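Local coordinates for period circadian protein homolog 2 (Mus musculus, PDB 3GDI) that acts in the mammalian circadian clock as a nuclear transcription regulator and carries two tandem PAS domains that probably mediate interactions between clock proteins, at residues 169-172 and 173-177; 39-42 and 43-47. All blocks are in the same frame, centred on the assembly; numbering follows the deposited sequence.

In the fold
The two sites belong to different PAS domains of the chain. Interaction 2 (39-47) comes first in sequence, in the PAS-A domain, where the chain leaves strand 38-41; interaction 1 (169-177) follows in the second PAS domain, joining strands 166-171 and 177-180. Their centres lie 39 Å apart on opposite sides of the chain's centre, and their nearest atoms stay about 30 Å apart. Each domain has a five-stranded antiparallel sheet of order 2-1-5-4-3, the signature of the PAS fold. Strand 38-41 and strand 177-180 are the corresponding second strands, both outermost within this chain. Interaction 1 is thus the turn leading into the second strand of its sheet, and interaction 2 the exit from the second strand of the other.

Interaction 1 of 2, residues 169-172 and 173-177; sequences TTHT and PNCLF
T172 OG1 donates a hydrogen bond to N174 OD1 at 2.6 Å, arriving 35° out of the amide plane. From the opposite face of that amide, L176 N donates to N174 OD1 at 3.1 Å, which makes an Asx turn. Two donors thus grip N174 OD1, one from within the type I turn T172 to C175 and one just past it. N174 can reach back this way because its CG sits between its own backbone N and carbonyl carbon (chi1 63°). Replacing N174 by alanine would remove the acceptor that T172 OG1 and L176 N share, and is likely to leave both donors without this mate. Behind the turn, T172 N makes a weak bond to L176 O at 3.3 Å, and a water donates to both T172 OG1 and F177 O. The two arms then run as an antiparallel, non-hydrogen-bonded pair at H171 and F177. H171 CB lies 3.4 Å from L176 O, while T169 CB meets the F177 ring at CE1, 4.1 Å away. This is the hairpin between strands 166-171 and 177-180: H171 NE2 is hydrogen-bonded to H216 NE2 of helix 209-221, F177 packs on V200 of helix 200-203, and P173 and N174 touch H301 of helix 291-303.

Interaction 2 of 2, residues 39-42 and 43-47; sequences LYIS and NQVAS
I41 and V45 meet tip to tip, I41 CD1 against V45 CG1 at 3.5 Å, where the chain turns out of its strand. This apolar pair is the close-packed part of the contact. Beside it, S42 O lies against both methyls of V45, 3.1 Å from CG1 and 3.2 Å from CG2. V45 CG1 is set anti to the carbonyl carbon of its own residue (chi1 -78°), and from there it touches I41 CD1 as well as S42 O. The valine thereby packs against the end of the strand with one branch shared between an aliphatic tip and a backbone oxygen.

The polar side is looser. S42 OG gives N43 O a weak hydrogen bond at 3.5 Å, and N43 itself is exposed, its CB directed away from the strand residues. Q44 turns its amide away from the contact: its NE2 bonds the backbone oxygen of N23, and its OE1 has a weak hydrogen bond with S17 OG.

In the PAS-A domain the contact marks the exit from strand 38-41, an outermost strand of the five-stranded sheet within this chain. Strand 26-31 runs antiparallel beside it: a classic bulge sets L39 and Y40 opposite A30, S42 pairs through its backbone with A28, I41 packs on V29, and V45 rests on F27.

Interaction 1 of 2, residues 169-172 and 173-177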
loop_
_atom_site.group_PDB
_atom_site.type_symbol
_atom_site.label_atom_id
_atom_site.label_comp_id
_atom_site.label_asym_id
_atom_site.label_seq_id
_atom_site.Cartn_x
_atom_site.Cartn_y
_atom_site.Cartn_z
ATOM N N THR A 169 2.912 -2.073 13.657
ATOM C CA THR A 169 2.448 -1.060 12.730
ATOM C C THR A 169 3.669 -0.530 11.997
ATOM O O THR A 169 4.778 -0.497 12.546
ATOM C CB THR A 169 1.792 0.111 13.454
ATOM O OG1 THR A 169 2.741 0.699 14.350
ATOM C CG2 THR A 169 0.575 -0.346 14.228
ATOM N N THR A 170 3.457 -0.120 10.752
ATOM C CA THR A 170 4.521 0.432 9.928
ATOM C C THR A 170 4.021 1.743 9.337
ATOM O O THR A 170 2.866 1.843 8.959
ATOM C CB THR A 170 4.872 -0.516 8.769
ATOM O OG1 THR A 170 5.278 -1.779 9.302
ATOM C CG2 THR A 170 6.007 0.056 7.919
ATOM N N HIS A 171 4.864 2.759 9.290
ATOM C CA HIS A 171 4.449 4.005 8.678
ATOM C C HIS A 171 5.576 4.714 7.931
ATOM O O HIS A 171 6.756 4.528 8.226
ATOM C CB HIS A 171 3.741 4.946 9.679
ATOM C CG HIS A 171 4.583 5.444 10.817
ATOM N ND1 HIS A 171 4.617 4.822 12.050
ATOM C CD2 HIS A 171 5.295 6.588 10.958
ATOM C CE1 HIS A 171 5.303 5.562 12.901
ATOM N NE2 HIS A 171 5.725 6.642 12.265
ATOM N N THR A 172 5.200 5.479 6.914
ATOM C CA THR A 172 6.160 6.213 6.113
ATOM C C THR A 172 6.548 7.500 6.832
ATOM O O THR A 172 5.936 7.882 7.829
ATOM C CB THR A 172 5.579 6.531 4.703
ATOM O OG1 THR A 172 4.176 6.801 4.808
ATOM C CG2 THR A 172 5.791 5.365 3.758
ATOM N N PRO A 173 7.580 8.189 6.339
ATOM C CA PRO A 173 7.983 9.425 7.009
ATOM C C PRO A 173 6.876 10.461 7.125
ATOM O O PRO A 173 6.836 11.203 8.100
ATOM C CB PRO A 173 9.157 9.901 6.158
ATOM C CG PRO A 173 9.756 8.605 5.670
ATOM C CD PRO A 173 8.516 7.851 5.252
ATOM N N ASN A 174 5.968 10.510 6.146
ATOM C CA ASN A 174 4.857 11.476 6.183
ATOM C C ASN A 174 3.861 11.096 7.282
ATOM O O ASN A 174 2.809 11.723 7.429
ATOM C CB ASN A 174 4.128 11.553 4.829
ATOM C CG ASN A 174 3.465 10.247 4.453
ATOM O OD1 ASN A 174 3.521 9.279 5.205
ATOM N ND2 ASN A 174 2.842 10.209 3.290
ATOM N N CYS A 175 4.195 10.056 8.040
ATOM C CA CYS A 175 3.368 9.607 9.152
ATOM C C CYS A 175 1.982 9.035 8.870
ATOM O O CYS A 175 1.090 9.155 9.706
ATOM C CB CYS A 175 3.241 10.724 10.187
ATOM S SG CYS A 175 4.781 11.022 11.076
ATOM N N LEU A 176 1.805 8.428 7.700
ATOM C CA LEU A 176 0.552 7.769 7.356
ATOM C C LEU A 176 0.855 6.271 7.462
ATOM O O LEU A 176 1.904 5.818 6.996
ATOM C CB LEU A 176 0.145 8.091 5.920
ATOM C CG LEU A 176 -0.611 9.377 5.613
ATOM C CD1 LEU A 176 -0.318 10.427 6.671
ATOM C CD2 LEU A 176 -0.225 9.845 4.204
ATOM N N PHE A 177 -0.037 5.501 8.071
ATOM C CA PHE A 177 0.197 4.055 8.197
ATOM C C PHE A 177 0.513 3.466 6.830
ATOM O O PHE A 177 0.016 3.947 5.818
ATOM C CB PHE A 177 -1.048 3.344 8.752
ATOM C CG PHE A 177 -1.289 3.584 10.218
ATOM C CD1 PHE A 177 -0.395 3.101 11.178
ATOM C CD2 PHE A 177 -2.401 4.296 10.642
ATOM C CE1 PHE A 177 -0.606 3.326 12.543
ATOM C CE2 PHE A 177 -2.621 4.525 12.006
ATOM C CZ PHE A 177 -1.718 4.036 12.956
HETATM O O HOH W 1 1.766 5.017 3.913
#

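Interaction 2 of 2, residues 39-42 and 43-47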
loop_
_atom_site.group_PDB
_atom_site.type_symbol
_atom_site.label_atom_id
_atom_site.label_comp_id
_atom_site.label_asym_id
_atom_site.label_seq_id
_atom_site.Cartn_x
_atom_site.Cartn_y
_atom_site.Cartn_z
ATOM N N LEU A 39 -20.898 -19.260 -6.754
ATOM C CA LEU A 39 -21.083 -20.576 -7.364
ATOM C C LEU A 39 -21.382 -21.603 -6.272
ATOM O O LEU A 39 -22.362 -22.339 -6.355
ATOM C CB LEU A 39 -19.830 -20.985 -8.146
ATOM C CG LEU A 39 -19.324 -19.994 -9.202
ATOM C CD1 LEU A 39 -18.031 -20.507 -9.814
ATOM C CD2 LEU A 39 -20.378 -19.792 -10.274
ATOM N N TYR A 40 -20.532 -21.647 -5.248
ATOM C CA TYR A 40 -20.714 -22.567 -4.125
ATOM C C TYR A 40 -20.617 -21.822 -2.795
ATOM O O TYR A 40 -19.764 -20.949 -2.626
ATOM C CB TYR A 40 -19.660 -23.682 -4.156
ATOM C CG TYR A 40 -19.557 -24.472 -2.859
ATOM C CD1 TYR A 40 -20.663 -25.146 -2.332
ATOM C CD2 TYR A 40 -18.355 -24.527 -2.146
ATOM C CE1 TYR A 40 -20.576 -25.850 -1.125
ATOM C CE2 TYR A 40 -18.259 -25.229 -0.939
ATOM C CZ TYR A 40 -19.370 -25.885 -0.436
ATOM O OH TYR A 40 -19.279 -26.558 0.760
ATOM N N ILE A 41 -21.495 -22.168 -1.857
ATOM C CA ILE A 41 -21.502 -21.541 -0.539
ATOM C C ILE A 41 -21.586 -22.644 0.522
ATOM O O ILE A 41 -22.441 -23.527 0.447
ATOM C CB ILE A 41 -22.696 -20.545 -0.400
ATOM C CG1 ILE A 41 -22.198 -19.196 0.131
ATOM C CG2 ILE A 41 -23.771 -21.111 0.517
ATOM C CD1 ILE A 41 -21.582 -19.244 1.518
ATOM N N SER A 42 -20.682 -22.595 1.498
ATOM C CA SER A 42 -20.641 -23.590 2.566
ATOM C C SER A 42 -21.796 -23.425 3.547
ATOM O O SER A 42 -22.332 -22.329 3.717
ATOM C CB SER A 42 -19.312 -23.497 3.319
ATOM O OG SER A 42 -19.256 -24.432 4.381
ATOM N N ASN A 43 -22.179 -24.524 4.189
ATOM C CA ASN A 43 -23.268 -24.507 5.159
ATOM C C ASN A 43 -22.842 -23.758 6.420
ATOM O O ASN A 43 -21.725 -23.237 6.492
ATOM C CB ASN A 43 -23.668 -25.939 5.516
ATOM C CG ASN A 43 -24.236 -26.697 4.334
ATOM O OD1 ASN A 43 -25.346 -26.418 3.879
ATOM N ND2 ASN A 43 -23.471 -27.655 3.823
ATOM N N GLN A 44 -23.735 -23.706 7.407
ATOM C CA GLN A 44 -23.461 -23.027 8.672
ATOM C C GLN A 44 -23.483 -21.507 8.516
ATOM O O GLN A 44 -23.474 -20.771 9.504
ATOM C CB GLN A 44 -22.103 -23.483 9.230
ATOM C CG GLN A 44 -21.716 -22.862 10.567
ATOM C CD GLN A 44 -20.426 -23.439 11.128
ATOM O OE1 GLN A 44 -20.359 -24.619 11.474
ATOM N NE2 GLN A 44 -19.394 -22.608 11.218
ATOM N N VAL A 45 -23.516 -21.037 7.273
ATOM C CA VAL A 45 -23.548 -19.606 7.003
ATOM C C VAL A 45 -24.779 -18.954 7.624
ATOM O O VAL A 45 -24.664 -17.974 8.361
ATOM C CB VAL A 45 -23.540 -19.321 5.489
ATOM C CG1 VAL A 45 -22.134 -19.483 4.937
ATOM C CG2 VAL A 45 -24.487 -20.270 4.780
ATOM N N ALA A 46 -25.957 -19.493 7.327
ATOM C CA ALA A 46 -27.195 -18.949 7.875
ATOM C C ALA A 46 -27.144 -19.065 9.390
ATOM O O ALA A 46 -27.792 -18.300 10.105
ATOM C CB ALA A 46 -28.398 -19.709 7.329
ATOM N N SER A 47 -26.365 -20.034 9.868
ATOM C CA SER A 47 -26.200 -20.270 11.298
ATOM C C SER A 47 -25.529 -19.076 11.966
ATOM O O SER A 47 -26.075 -18.496 12.906
ATOM C CB SER A 47 -25.358 -21.525 11.532
ATOM O OG SER A 47 -25.035 -21.670 12.902
#